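Local coordinates for secreted in xylem 3 (PDB 5OD4), which is a fungal effector, also known as Avr2, that suppresses plant immunity and is itself open to recognition, although its biochemical activity remains undefined, at residues T19-E24 and Y119-T124; H48-R53 and T61-A66; Y77-R82 and A109-D114. One frame throughout, in Å; residues are numbered along the deposited sequence.

Starting from the N terminus, the chain lays down 19-24, whose partner 119-124 comes only near the C terminus, so contact 1 closes a long loop that holds everything between. Inside it, contact 2 closes a short one, the hairpin of 48-53 and 61-66. Contact 3 follows in series, opening with 77-82 and closing with 109-114; it too is nested in contact 1, and no two loops cross. Contacts 1 and 2 each join neighbouring strands, one within each sheet of the beta sandwich, while contact 3 packs one sheet on the other. Phe21 also meets Ile50 and Ile63 between the sheets, and Trp113 packs against Tyr121.

Contact 1. Residues T19-E24 and Y119-T124; sequences TSFSTE and YTYYLT
Phe21 and Tyr121 meet where an outer strand of the beta sandwich, 17-21, runs antiparallel to strand 119-127 in the same four-stranded sheet. Two hydrogen-bonded pairs set the register: Thr19 and Leu123 exchange N-H and C=O in both directions, and so do Phe21 and Tyr121. Between them Ser20 faces Tyr122 in a non-hydrogen-bonded pair, with Ser20 CB 3.6 Å from Tyr122 CD2.

The side chain of Tyr121 works along its partner atom by atom. Its CB lies over one face of the Phe21 ring, 3.8 Å from the centroid and displaced toward the rim, a CH-pi contact. CG then passes above Phe21 CZ and CE2 at the margin of that ring, and CD2 comes to 3.7 Å from Phe21 CE2. Further out, CE2 reaches Thr23 OG1 at 3.5 Å, and at the tip OH is hydrogen-bonded to the carbonyl oxygen of Asp116. Because the tyrosine projects past the phenylalanine, the two rings, with planes 30° apart, hardly overlap; the methylene group, more than the phenol, sits on the Phe21 ring. The phenylalanine is placed there by a chi1 of 64°, which sets CG between its own N and carbonyl carbon and folds the ring back under Tyr121. Residues of the other sheet, Ile50, Thr61 and Ile63, also touch Phe21, so the pair lies at the interface of the sandwich, and Trp113 meets the Tyr121 ring.

Beyond Phe21 direct pairing gives way to solvent. One water accepts from Thr23 N and probably donates to Tyr119 O, carrying the link between the chains past the last direct bonds. A second water is hydrogen-bonded to both side-chain hydroxyls, 2.7 Å from Ser22 OG and 2.7 Å from Thr120 OG1.

Contact 2. Residues H48-R53 and T61-A66; sequences HRIYER and TVIDVA. With EDO (1,2-ethanediol), chain C; EDO (1,2-ethanediol), chain E.
Asp64 OD2 accepts three hydrogen bonds from the facing strand, two from Arg49 and one from Tyr51. The guanidinium group approaches side-on and brings both NE, at 2.8 Å from Asp64 OD2, and NH2 to this single oxygen, which lies close to the guanidinium plane. NE uses the anti lone pair of the carboxylate oxygen. Tyr51 OH arrives on the syn side, tilted 31° out of the carboxylate plane, and donates over 2.7 Å to Asp64 OD2. The other oxygen, OD1, is hydrogen-bonded to Thr110 OG1 and accepts from a water that in turn accepts from Arg53 NH1. The arginine and the donors around the carboxylate would be expected to favour its ionised form; Arg49 NH1 has a second partner in Asp35.

The strands form an antiparallel beta hairpin, 47-53 with 60-66, within one sheet of the sandwich. Its direct backbone bonds come in two reciprocal pairs, Arg49 with Asp64 and Tyr51 with Val62. On the far edge of strand 48-53, two 1,2-ethanediol molecules, probably from the crystallisation liquor, take up polar backbone atoms: Ile50 N donates to O1 of one, whereas the other accepts from Glu52 N and returns a 2.7 Å bond from its O1 to Glu52 O.

Val62 packs beside the charged network. Its CB lies over one face of the Tyr51 ring, 16° from the normal, while CG2 rests over the centre of the Arg53 guanidinium, 3.7 Å from Arg53 CZ; a bend at chi3 of 70° turns that group across the valine. On the opposite face of the hairpin, Ile50 CG1 packs alongside Ile63 CG1 at 4.1 Å. Glu52 is salt-bridged to Arg30 through OE1, and a water donates to its OE2 and is hydrogen-bonded 2.7 Å from Thr61 OG1.

Contact 3. Residues Y77-R82 and A109-D114; sequences YEIEVR and ATISWD
Trp113 O accepts a hydrogen bond from Thr61 N of the adjacent strand, while the indole of the same residue turns inward to meet Val81. No hydrogen bond crosses between 77-82 and 109-114: the short segments run almost parallel, 12° apart, with axes 9.1 Å from each other, and interlock through alternate apolar side chains. Ile79 extends its CD1 to 3.5 Å from Ala109 CB, a tight carbon contact between the end of the longer isoleucine branch and the alanine methyl. The tip of Ile111 comes the other way, its CD1 lodging between Ile79 CG2, at 4.0 Å, and Val81 CG2, at 4.1 Å. With CG of the tryptophan between its backbone N and carbonyl carbon (chi1 63°), the six-membered end of the indole is brought to Val81, whose CG1 lies 3.9 Å from Trp113 CH2. Phe96 packs edge-to-face with the indole.

This is part of the buried seam between the two sheets of the sandwich: strand 77-85 runs between strands 119-127 and 94-101 in one sheet, and strand 109-114 lies beside 60-66 at the border of the other.

Contact 1. Residues T19-E24 and Y119-T124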
loop_
_atom_site.group_PDB
_atom_site.type_symbol
_atom_site.label_atom_id
_atom_site.label_comp_id
_atom_site.label_asym_id
_atom_site.label_seq_id
_atom_site.Cartn_x
_atom_site.Cartn_y
_atom_site.Cartn_z
ATOM N N THR A 19 -1.640 7.629 0.716
ATOM C CA THR A 19 -2.131 7.644 2.085
ATOM C C THR A 19 -1.004 7.218 3.016
ATOM O O THR A 19 -0.045 6.628 2.590
ATOM C CB THR A 19 -3.388 6.764 2.244
ATOM O OG1 THR A 19 -3.988 7.055 3.503
ATOM C CG2 THR A 19 -3.117 5.272 2.109
ATOM N N SER A 20 -1.155 7.542 4.280
ATOM C CA SER A 20 -0.235 7.047 5.282
ATOM C C SER A 20 -1.003 6.426 6.415
ATOM O O SER A 20 -2.153 6.755 6.650
ATOM C CB SER A 20 0.655 8.135 5.789
ATOM O OG SER A 20 -0.098 9.140 6.413
ATOM N N PHE A 21 -0.341 5.537 7.138
ATOM C CA PHE A 21 -0.979 4.886 8.272
ATOM C C PHE A 21 0.049 4.448 9.278
ATOM O O PHE A 21 1.212 4.241 8.969
ATOM C CB PHE A 21 -1.871 3.715 7.858
ATOM C CG PHE A 21 -1.136 2.564 7.205
ATOM C CD1 PHE A 21 -0.880 2.573 5.847
ATOM C CD2 PHE A 21 -0.667 1.487 7.952
ATOM C CE1 PHE A 21 -0.232 1.498 5.245
ATOM C CE2 PHE A 21 -0.032 0.435 7.353
ATOM C CZ PHE A 21 0.195 0.445 6.007
ATOM N N SER A 22 -0.443 4.295 10.502
ATOM C CA SER A 22 0.295 3.740 11.625
ATOM C C SER A 22 -0.173 2.288 11.885
ATOM O O SER A 22 -1.241 1.865 11.484
ATOM C CB SER A 22 0.076 4.615 12.886
ATOM O OG SER A 22 0.521 5.942 12.724
ATOM N N THR A 23 0.674 1.563 12.572
ATOM C CA THR A 23 0.324 0.233 13.100
ATOM C C THR A 23 0.278 0.361 14.627
ATOM O O THR A 23 1.229 0.841 15.262
ATOM C CB THR A 23 1.365 -0.811 12.665
ATOM O OG1 THR A 23 1.324 -0.923 11.227
ATOM C CG2 THR A 23 1.195 -2.127 13.336
ATOM N N GLU A 24 -0.797 -0.146 15.199
ATOM C CA GLU A 24 -0.941 -0.095 16.628
ATOM C C GLU A 24 0.020 -1.026 17.324
ATOM O O GLU A 24 0.326 -2.111 16.777
ATOM C CB GLU A 24 -2.364 -0.449 17.074
ATOM C CG GLU A 24 -3.388 0.661 16.853
ATOM C CD GLU A 24 -3.424 1.382 15.530
ATOM O OE1 GLU A 24 -3.219 2.621 15.566
ATOM O OE2 GLU A 24 -3.739 0.747 14.508
ATOM N N TYR A 119 7.269 2.200 12.768
ATOM C CA TYR A 119 7.357 2.988 11.552
ATOM C C TYR A 119 5.974 3.511 11.200
ATOM O O TYR A 119 4.969 2.882 11.516
ATOM C CB TYR A 119 7.831 2.134 10.365
ATOM C CG TYR A 119 9.184 1.567 10.508
ATOM C CD1 TYR A 119 9.383 0.357 11.155
ATOM C CD2 TYR A 119 10.286 2.205 9.958
ATOM C CE1 TYR A 119 10.649 -0.195 11.267
ATOM C CE2 TYR A 119 11.565 1.635 10.042
ATOM C CZ TYR A 119 11.722 0.435 10.695
ATOM O OH TYR A 119 12.985 -0.102 10.788
ATOM N N THR A 120 5.948 4.632 10.496
ATOM C CA THR A 120 4.767 5.080 9.771
ATOM C C THR A 120 4.941 4.659 8.316
ATOM O O THR A 120 6.052 4.738 7.773
ATOM C CB THR A 120 4.619 6.628 9.848
ATOM O OG1 THR A 120 4.647 7.039 11.237
ATOM C CG2 THR A 120 3.337 7.125 9.221
ATOM N N TYR A 121 3.852 4.234 7.688
ATOM C CA TYR A 121 3.891 3.681 6.348
ATOM C C TYR A 121 3.194 4.609 5.372
ATOM O O TYR A 121 2.147 5.177 5.682
ATOM C CB TYR A 121 3.211 2.279 6.341
ATOM C CG TYR A 121 3.886 1.359 7.304
ATOM C CD1 TYR A 121 5.067 0.737 6.966
ATOM C CD2 TYR A 121 3.401 1.159 8.573
ATOM C CE1 TYR A 121 5.733 -0.084 7.870
ATOM C CE2 TYR A 121 4.051 0.359 9.501
ATOM C CZ TYR A 121 5.222 -0.248 9.138
ATOM O OH TYR A 121 5.934 -1.047 10.018
ATOM N N TYR A 122 3.781 4.740 4.180
ATOM C CA TYR A 122 3.292 5.663 3.144
ATOM C C TYR A 122 3.068 4.876 1.877
ATOM O O TYR A 122 4.029 4.365 1.290
ATOM C CB TYR A 122 4.312 6.797 2.909
ATOM C CG TYR A 122 4.493 7.663 4.132
ATOM C CD1 TYR A 122 5.304 7.261 5.213
ATOM C CD2 TYR A 122 3.826 8.861 4.227
ATOM C CE1 TYR A 122 5.458 8.053 6.333
ATOM C CE2 TYR A 122 3.945 9.673 5.381
ATOM C CZ TYR A 122 4.750 9.231 6.413
ATOM O OH TYR A 122 4.903 10.015 7.539
ATOM N N LEU A 123 1.816 4.779 1.447
ATOM C CA LEU A 123 1.423 4.039 0.265
ATOM C C LEU A 123 1.173 5.016 -0.885
ATOM O O LEU A 123 0.469 6.012 -0.713
ATOM C CB LEU A 123 0.115 3.285 0.558
ATOM C CG LEU A 123 -0.599 2.610 -0.596
ATOM C CD1 LEU A 123 0.250 1.497 -1.188
ATOM C CD2 LEU A 123 -1.958 2.091 -0.152
ATOM N N THR A 124 1.707 4.672 -2.054
ATOM C CA THR A 124 1.407 5.408 -3.298
ATOM C C THR A 124 0.986 4.397 -4.337
ATOM O O THR A 124 1.648 3.367 -4.517
ATOM C CB THR A 124 2.609 6.202 -3.795
ATOM O OG1 THR A 124 3.074 7.100 -2.793
ATOM C CG2 THR A 124 2.269 7.011 -5.040
HETATM O O HOH W 1 3.179 5.843 13.190
HETATM O O HOH W 2 3.138 3.072 13.501
#

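Contact 2. Residues H48-R53 and T61-A66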
loop_
_atom_site.group_PDB
_atom_site.type_symbol
_atom_site.label_atom_id
_atom_site.label_comp_id
_atom_site.label_asym_id
_atom_site.label_seq_id
_atom_site.Cartn_x
_atom_site.Cartn_y
_atom_site.Cartn_z
ATOM N N HIS A 48 -8.560 -0.437 -2.788
ATOM C CA HIS A 48 -7.484 -0.909 -1.942
ATOM C C HIS A 48 -8.013 -1.301 -0.587
ATOM O O HIS A 48 -9.084 -0.861 -0.155
ATOM C CB HIS A 48 -6.372 0.148 -1.786
ATOM C CG HIS A 48 -6.716 1.266 -0.847
ATOM N ND1 HIS A 48 -7.808 2.091 -0.984
ATOM C CD2 HIS A 48 -6.092 1.656 0.287
ATOM C CE1 HIS A 48 -7.824 2.943 0.032
ATOM N NE2 HIS A 48 -6.790 2.715 0.812
ATOM N N ARG A 49 -7.234 -2.111 0.134
ATOM C CA ARG A 49 -7.493 -2.340 1.543
ATOM C C ARG A 49 -6.179 -2.535 2.259
ATOM O O ARG A 49 -5.242 -3.103 1.712
ATOM C CB ARG A 49 -8.450 -3.511 1.783
ATOM C CG ARG A 49 -8.040 -4.804 1.119
ATOM C CD ARG A 49 -9.053 -5.892 1.409
ATOM N NE ARG A 49 -8.599 -7.157 0.866
ATOM C CZ ARG A 49 -9.325 -8.248 0.843
ATOM N NH1 ARG A 49 -10.569 -8.260 1.306
ATOM N NH2 ARG A 49 -8.811 -9.339 0.320
ATOM N N ILE A 50 -6.138 -2.065 3.503
ATOM C CA ILE A 50 -4.976 -2.116 4.380
ATOM C C ILE A 50 -5.458 -2.762 5.660
ATOM O O ILE A 50 -6.396 -2.262 6.284
ATOM C CB ILE A 50 -4.416 -0.707 4.650
ATOM C CG1 ILE A 50 -4.052 0.029 3.348
ATOM C CG2 ILE A 50 -3.230 -0.806 5.582
ATOM C CD1 ILE A 50 -3.804 1.506 3.513
ATOM N N TYR A 51 -4.874 -3.892 6.027
ATOM C CA TYR A 51 -5.411 -4.691 7.117
ATOM C C TYR A 51 -4.344 -5.542 7.723
ATOM O O TYR A 51 -3.203 -5.498 7.308
ATOM C CB TYR A 51 -6.612 -5.513 6.638
ATOM C CG TYR A 51 -6.309 -6.519 5.565
ATOM C CD1 TYR A 51 -6.179 -6.139 4.229
ATOM C CD2 TYR A 51 -6.187 -7.855 5.857
ATOM C CE1 TYR A 51 -5.938 -7.066 3.229
ATOM C CE2 TYR A 51 -5.985 -8.794 4.858
ATOM C CZ TYR A 51 -5.868 -8.405 3.550
ATOM O OH TYR A 51 -5.692 -9.353 2.562
ATOM N N GLU A 52 -4.716 -6.316 8.740
ATOM C CA GLU A 52 -3.801 -7.259 9.375
ATOM C C GLU A 52 -4.361 -8.663 9.316
ATOM O O GLU A 52 -5.578 -8.870 9.279
ATOM C CB GLU A 52 -3.511 -6.851 10.823
ATOM C CG GLU A 52 -2.726 -5.517 10.841
ATOM C CD GLU A 52 -2.833 -4.735 12.144
ATOM O OE1 GLU A 52 -3.849 -4.888 12.855
ATOM O OE2 GLU A 52 -1.848 -4.040 12.494
ATOM N N ARG A 53 -3.454 -9.643 9.301
ATOM C CA ARG A 53 -3.797 -11.041 9.362
ATOM C C ARG A 53 -2.867 -11.754 10.295
ATOM O O ARG A 53 -1.733 -11.371 10.505
ATOM C CB ARG A 53 -3.790 -11.682 7.981
ATOM C CG ARG A 53 -2.478 -11.831 7.268
ATOM C CD ARG A 53 -2.546 -12.886 6.154
ATOM N NE ARG A 53 -3.355 -12.443 5.019
ATOM C CZ ARG A 53 -2.913 -12.169 3.773
ATOM N NH1 ARG A 53 -3.778 -11.773 2.844
ATOM N NH2 ARG A 53 -1.628 -12.266 3.429
ATOM N N THR A 61 0.942 -7.193 8.391
ATOM C CA THR A 61 0.238 -6.085 7.728
ATOM C C THR A 61 0.144 -6.448 6.238
ATOM O O THR A 61 1.123 -6.905 5.656
ATOM C CB THR A 61 0.998 -4.787 7.930
ATOM O OG1 THR A 61 1.116 -4.504 9.331
ATOM C CG2 THR A 61 0.338 -3.614 7.217
ATOM N N VAL A 62 -1.026 -6.208 5.657
ATOM C CA VAL A 62 -1.320 -6.554 4.267
ATOM C C VAL A 62 -1.931 -5.371 3.557
ATOM O O VAL A 62 -2.831 -4.712 4.114
ATOM C CB VAL A 62 -2.288 -7.757 4.188
ATOM C CG1 VAL A 62 -2.447 -8.209 2.748
ATOM C CG2 VAL A 62 -1.804 -8.925 5.063
ATOM N N ILE A 63 -1.500 -5.149 2.317
ATOM C CA ILE A 63 -2.157 -4.205 1.425
ATOM C C ILE A 63 -2.536 -4.952 0.163
ATOM O O ILE A 63 -1.680 -5.550 -0.470
ATOM C CB ILE A 63 -1.261 -3.020 1.084
ATOM C CG1 ILE A 63 -0.829 -2.295 2.359
ATOM C CG2 ILE A 63 -1.981 -2.055 0.106
ATOM C CD1 ILE A 63 0.019 -1.067 2.162
ATOM N N ASP A 64 -3.812 -4.871 -0.217
ATOM C CA ASP A 64 -4.300 -5.377 -1.512
ATOM C C ASP A 64 -4.780 -4.209 -2.348
ATOM O O ASP A 64 -5.449 -3.312 -1.840
ATOM C CB ASP A 64 -5.473 -6.344 -1.312
ATOM C CG ASP A 64 -5.145 -7.611 -0.604
ATOM O OD1 ASP A 64 -4.064 -8.201 -0.820
ATOM O OD2 ASP A 64 -6.044 -8.100 0.174
ATOM N N VAL A 65 -4.505 -4.283 -3.677
ATOM C CA VAL A 65 -4.963 -3.272 -4.634
ATOM C C VAL A 65 -5.593 -4.020 -5.794
ATOM O O VAL A 65 -4.987 -4.937 -6.340
ATOM C CB VAL A 65 -3.789 -2.415 -5.109
ATOM C CG1 VAL A 65 -4.263 -1.427 -6.181
ATOM C CG2 VAL A 65 -3.142 -1.684 -3.946
ATOM N N ALA A 66 -6.823 -3.618 -6.211
ATOM C CA ALA A 66 -7.490 -4.343 -7.273
ATOM C C ALA A 66 -8.367 -3.419 -8.068
ATOM O O ALA A 66 -8.882 -2.413 -7.548
ATOM C CB ALA A 66 -8.331 -5.482 -6.711
HETATM C C1 EDO C . -8.849 0.667 3.386
HETATM O O1 EDO C . -8.443 -0.473 4.222
HETATM C C2 EDO C . -9.215 1.962 4.105
HETATM O O2 EDO C . -8.117 2.312 4.930
HETATM C C1 EDO E . -9.050 -7.188 9.428
HETATM O O1 EDO E . -8.272 -8.407 9.527
HETATM C C2 EDO E . -8.560 -6.091 10.390
HETATM O O2 EDO E . -7.259 -5.615 10.004
HETATM O O HOH W 3 -0.645 -2.747 10.478
HETATM O O HOH W 4 -4.102 -10.811 0.036
#

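Contact 3. Residues Y77-R82 and A109-D114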
loop_
_atom_site.group_PDB
_atom_site.type_symbol
_atom_site.label_atom_id
_atom_site.label_comp_id
_atom_site.label_asym_id
_atom_site.label_seq_id
_atom_site.Cartn_x
_atom_site.Cartn_y
_atom_site.Cartn_z
ATOM N N TYR A 77 0.084 -0.265 -13.265
ATOM C CA TYR A 77 0.170 0.588 -12.080
ATOM C C TYR A 77 1.329 0.166 -11.220
ATOM O O TYR A 77 1.624 -1.028 -11.027
ATOM C CB TYR A 77 -1.125 0.508 -11.235
ATOM C CG TYR A 77 -2.362 0.939 -11.971
ATOM C CD1 TYR A 77 -3.030 0.047 -12.819
ATOM C CD2 TYR A 77 -2.890 2.198 -11.842
ATOM C CE1 TYR A 77 -4.160 0.419 -13.491
ATOM C CE2 TYR A 77 -4.051 2.580 -12.509
ATOM C CZ TYR A 77 -4.678 1.693 -13.327
ATOM O OH TYR A 77 -5.816 1.981 -14.023
ATOM N N GLU A 78 1.992 1.180 -10.661
ATOM C CA GLU A 78 3.063 1.055 -9.682
ATOM C C GLU A 78 2.469 1.252 -8.294
ATOM O O GLU A 78 1.737 2.221 -8.060
ATOM C CB GLU A 78 4.119 2.122 -9.987
ATOM C CG GLU A 78 5.286 2.203 -9.023
ATOM C CD GLU A 78 6.263 1.068 -9.111
ATOM O OE1 GLU A 78 6.092 0.130 -9.883
ATOM O OE2 GLU A 78 7.282 1.129 -8.355
ATOM N N ILE A 79 2.794 0.344 -7.366
ATOM C CA ILE A 79 2.318 0.389 -5.995
ATOM C C ILE A 79 3.551 0.366 -5.098
ATOM O O ILE A 79 4.384 -0.525 -5.215
ATOM C CB ILE A 79 1.424 -0.821 -5.688
ATOM C CG1 ILE A 79 0.225 -0.882 -6.617
ATOM C CG2 ILE A 79 0.976 -0.796 -4.241
ATOM C CD1 ILE A 79 -0.371 -2.250 -6.754
ATOM N N GLU A 80 3.699 1.386 -4.239
ATOM C CA GLU A 80 4.901 1.513 -3.416
ATOM C C GLU A 80 4.547 1.785 -1.993
ATOM O O GLU A 80 3.661 2.600 -1.710
ATOM C CB GLU A 80 5.804 2.638 -3.960
ATOM C CG GLU A 80 6.247 2.441 -5.374
ATOM C CD GLU A 80 7.168 3.503 -5.941
ATOM O OE1 GLU A 80 7.397 4.557 -5.310
ATOM O OE2 GLU A 80 7.704 3.237 -7.055
ATOM N N VAL A 81 5.318 1.183 -1.089
ATOM C CA VAL A 81 5.256 1.482 0.334
ATOM C C VAL A 81 6.627 1.936 0.801
ATOM O O VAL A 81 7.621 1.204 0.627
ATOM C CB VAL A 81 4.793 0.276 1.167
ATOM C CG1 VAL A 81 4.812 0.615 2.644
ATOM C CG2 VAL A 81 3.421 -0.185 0.715
ATOM N N ARG A 82 6.676 3.114 1.416
ATOM C CA ARG A 82 7.848 3.566 2.154
ATOM C C ARG A 82 7.545 3.480 3.642
ATOM O O ARG A 82 6.391 3.584 4.066
ATOM C CB ARG A 82 8.226 5.002 1.783
ATOM C CG ARG A 82 8.538 5.127 0.301
ATOM C CD ARG A 82 9.030 6.489 -0.120
ATOM N NE ARG A 82 10.364 6.711 0.347
ATOM C CZ ARG A 82 10.764 7.525 1.325
ATOM N NH1 ARG A 82 9.959 8.226 2.078
ATOM N NH2 ARG A 82 12.033 7.568 1.515
ATOM N N ALA A 109 -3.086 -7.078 -6.565
ATOM C CA ALA A 109 -1.672 -6.900 -6.263
ATOM C C ALA A 109 -1.555 -6.800 -4.759
ATOM O O ALA A 109 -2.350 -6.087 -4.129
ATOM C CB ALA A 109 -1.124 -5.659 -6.931
ATOM N N THR A 110 -0.603 -7.526 -4.147
ATOM C CA THR A 110 -0.540 -7.641 -2.680
ATOM C C THR A 110 0.877 -7.413 -2.203
ATOM O O THR A 110 1.843 -7.890 -2.810
ATOM C CB THR A 110 -1.027 -9.051 -2.263
ATOM O OG1 THR A 110 -2.381 -9.236 -2.713
ATOM C CG2 THR A 110 -0.957 -9.248 -0.785
ATOM N N ILE A 111 0.971 -6.717 -1.082
ATOM C CA ILE A 111 2.196 -6.527 -0.326
ATOM C C ILE A 111 1.930 -6.910 1.112
ATOM O O ILE A 111 0.867 -6.579 1.628
ATOM C CB ILE A 111 2.646 -5.060 -0.411
ATOM C CG1 ILE A 111 2.961 -4.663 -1.834
ATOM C CG2 ILE A 111 3.768 -4.770 0.534
ATOM C CD1 ILE A 111 3.210 -3.196 -2.016
ATOM N N SER A 112 2.894 -7.550 1.775
ATOM C CA SER A 112 2.708 -7.826 3.212
ATOM C C SER A 112 4.038 -7.847 3.914
ATOM O O SER A 112 5.082 -8.017 3.296
ATOM C CB SER A 112 1.955 -9.127 3.448
ATOM O OG SER A 112 2.688 -10.265 3.039
ATOM N N TRP A 113 3.963 -7.678 5.233
ATOM C CA TRP A 113 5.167 -7.631 6.076
ATOM C C TRP A 113 4.797 -7.943 7.508
ATOM O O TRP A 113 3.634 -7.880 7.895
ATOM C CB TRP A 113 5.893 -6.296 5.962
ATOM C CG TRP A 113 5.129 -5.090 6.413
ATOM C CD1 TRP A 113 5.095 -4.554 7.662
ATOM C CD2 TRP A 113 4.357 -4.216 5.591
ATOM N NE1 TRP A 113 4.363 -3.393 7.672
ATOM C CE2 TRP A 113 3.900 -3.166 6.405
ATOM C CE3 TRP A 113 4.031 -4.189 4.217
ATOM C CZ2 TRP A 113 3.163 -2.115 5.895
ATOM C CZ3 TRP A 113 3.274 -3.151 3.748
ATOM C CH2 TRP A 113 2.848 -2.136 4.570
ATOM N N ASP A 114 5.790 -8.274 8.325
ATOM C CA ASP A 114 5.552 -8.504 9.757
ATOM C C ASP A 114 5.172 -7.162 10.396
ATOM O O ASP A 114 5.899 -6.186 10.309
ATOM C CB ASP A 114 6.800 -9.063 10.424
ATOM C CG ASP A 114 7.140 -10.468 9.995
ATOM O OD1 ASP A 114 6.300 -11.217 9.481
ATOM O OD2 ASP A 114 8.286 -10.884 10.289
#